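Local coordinates for protein A52 (Vaccinia virus, PDB 2VVW) that suppresses the host innate immune response, binding IRAK2 to inhibit NF-kappa-B signalling and TRAF6 to activate p38, at residues K6-L10 with T23-E27. Sequence-based numbering, arbitrary orientation.
Sequences KPDYL and TILEE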
loop_
_atom_site.group_PDB
_atom_site.type_symbol
_atom_site.label_atom_id
_atom_site.label_comp_id
_atom_site.label_asym_id
_atom_site.label_seq_id
_atom_site.Cartn_x
_atom_site.Cartn_y
_atom_site.Cartn_z
ATOM N N LYS A 6 0.870 6.416 -12.368
ATOM C CA LYS A 6 0.528 7.597 -11.570
ATOM C C LYS A 6 1.692 7.910 -10.636
ATOM O O LYS A 6 2.470 7.015 -10.327
ATOM C CB LYS A 6 -0.720 7.310 -10.734
ATOM C CG LYS A 6 -1.908 6.696 -11.486
ATOM C CD LYS A 6 -2.686 5.690 -10.599
ATOM C CE LYS A 6 -4.203 5.815 -10.776
ATOM N NZ LYS A 6 -4.773 7.063 -10.138
ATOM N N PRO A 7 1.818 9.167 -10.169
ATOM C CA PRO A 7 2.899 9.440 -9.216
ATOM C C PRO A 7 2.657 8.785 -7.853
ATOM O O PRO A 7 1.539 8.340 -7.548
ATOM C CB PRO A 7 2.860 10.972 -9.064
ATOM C CG PRO A 7 1.436 11.324 -9.350
ATOM C CD PRO A 7 1.008 10.371 -10.433
ATOM N N ASP A 8 3.695 8.727 -7.034
ATOM C CA ASP A 8 3.519 8.328 -5.651
ATOM C C ASP A 8 3.145 9.572 -4.864
ATOM O O ASP A 8 3.688 10.639 -5.141
ATOM C CB ASP A 8 4.807 7.751 -5.101
ATOM C CG ASP A 8 4.621 7.193 -3.728
ATOM O OD1 ASP A 8 4.108 6.051 -3.628
ATOM O OD2 ASP A 8 4.944 7.906 -2.750
ATOM N N TYR A 9 2.239 9.451 -3.895
ATOM C CA TYR A 9 1.709 10.629 -3.184
ATOM C C TYR A 9 2.363 10.939 -1.833
ATOM O O TYR A 9 2.124 11.994 -1.276
ATOM C CB TYR A 9 0.174 10.564 -3.101
ATOM C CG TYR A 9 -0.442 10.672 -4.490
ATOM C CD1 TYR A 9 -0.316 11.854 -5.237
ATOM C CD2 TYR A 9 -1.096 9.598 -5.080
ATOM C CE1 TYR A 9 -0.841 11.965 -6.524
ATOM C CE2 TYR A 9 -1.628 9.692 -6.375
ATOM C CZ TYR A 9 -1.503 10.889 -7.091
ATOM O OH TYR A 9 -2.001 10.992 -8.377
ATOM N N LEU A 10 3.232 10.072 -1.340
ATOM C CA LEU A 10 3.811 10.267 -0.004
ATOM C C LEU A 10 4.496 11.621 0.152
ATOM O O LEU A 10 4.242 12.340 1.124
ATOM C CB LEU A 10 4.804 9.162 0.313
ATOM C CG LEU A 10 5.416 9.149 1.717
ATOM C CD1 LEU A 10 4.368 9.268 2.817
ATOM C CD2 LEU A 10 6.232 7.886 1.870
ATOM N N THR A 23 -7.452 7.605 -5.341
ATOM C CA THR A 23 -6.090 7.059 -5.289
ATOM C C THR A 23 -5.243 7.758 -4.239
ATOM O O THR A 23 -4.471 7.117 -3.531
ATOM C CB THR A 23 -5.390 7.173 -6.617
ATOM O OG1 THR A 23 -6.205 6.572 -7.622
ATOM C CG2 THR A 23 -4.023 6.465 -6.572
ATOM N N ILE A 24 -5.380 9.078 -4.155
ATOM C CA ILE A 24 -4.672 9.858 -3.160
ATOM C C ILE A 24 -5.026 9.380 -1.761
ATOM O O ILE A 24 -4.138 9.176 -0.906
ATOM C CB ILE A 24 -4.971 11.383 -3.312
ATOM C CG1 ILE A 24 -4.282 11.947 -4.577
ATOM C CG2 ILE A 24 -4.507 12.138 -2.112
ATOM C CD1 ILE A 24 -4.772 13.345 -4.978
ATOM N N LEU A 25 -6.321 9.197 -1.513
ATOM C CA LEU A 25 -6.771 8.732 -0.215
ATOM C C LEU A 25 -6.348 7.282 0.067
ATOM O O LEU A 25 -5.984 6.961 1.192
ATOM C CB LEU A 25 -8.288 8.916 -0.048
ATOM C CG LEU A 25 -8.823 10.359 -0.043
ATOM C CD1 LEU A 25 -10.333 10.363 -0.062
ATOM C CD2 LEU A 25 -8.312 11.109 1.150
ATOM N N GLU A 26 -6.367 6.423 -0.945
ATOM C CA GLU A 26 -5.865 5.041 -0.793
ATOM C C GLU A 26 -4.438 5.060 -0.288
ATOM O O GLU A 26 -4.121 4.378 0.669
ATOM C CB GLU A 26 -5.896 4.242 -2.098
ATOM C CG GLU A 26 -7.254 3.770 -2.569
ATOM C CD GLU A 26 -7.184 2.930 -3.864
ATOM O OE1 GLU A 26 -7.710 1.791 -3.867
ATOM O OE2 GLU A 26 -6.593 3.402 -4.867
ATOM N N GLU A 27 -3.585 5.845 -0.941
ATOM C CA GLU A 27 -2.174 5.912 -0.577
ATOM C C GLU A 27 -1.975 6.578 0.767
ATOM O O GLU A 27 -1.092 6.185 1.528
ATOM C CB GLU A 27 -1.358 6.617 -1.672
ATOM C CG GLU A 27 -1.255 5.789 -2.942
ATOM C CD GLU A 27 -0.077 6.119 -3.839
ATOM O OE1 GLU A 27 0.772 6.986 -3.493
ATOM O OE2 GLU A 27 -0.015 5.486 -4.921
HETATM O O HOH W 1 -0.335 6.495 -7.333
#
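The Tyr9 ring packs between Ile24 on one face and its own loop on the other. Ile24 CG1 sits squarely over the ring, 3.7 Å from the Tyr9 centroid and 3° off the normal, in a CH-pi contact. Pro7 O lies above the opposite face, offset toward the rim. Thr23 CG2 meets the edge at Tyr9 CE2, 4.0 Å away. Tyr9 CG stands anti to the carbonyl carbon (chi1 -66°), which turns the ring toward the helix. The Tyr9 hydroxyl is hydrogen-bonded to Asp19.

The Glu27 carboxylate, its plane 58° from the ring, grips the loop backbone. Tyr9 N gives a hydrogen bond of 2.9 Å to Glu27 OE1, nearly along the C-O axis. Glu27 OE2 takes a bond from a water, which also donates to Pro7 O. Asp8 OD1 lies 3.5 Å from Glu27 OE1, a close pair of acceptors. Lys123 of the second subunit bridges to Asp8 OD1 and Glu27 OE2 and probably eases this repulsion. Asp8 OD1 is also hydrogen-bonded to Tyr31 OH.

At the exposed end, Lys6 NZ and Thr23 OG1 meet tip to tip, and the amine donates a hydrogen bond of 2.9 Å to the hydroxyl oxygen. Glu20 forms a salt bridge with Lys6 NZ and a hydrogen bond with Thr23 OG1. Asp8 OD2 accepts from Leu10 N at 3.1 Å, above the carboxylate plane, and closes an Asx turn.

Tyr9 and Ile24 also pack on Leu44 of helix 43-49. The N-terminal loop is thus tied back onto the start of helix 21-35, within an all-helical Bcl-2-like fold, and contributes Asp8, alongside Glu27 of the helix, to the interface with the second subunit.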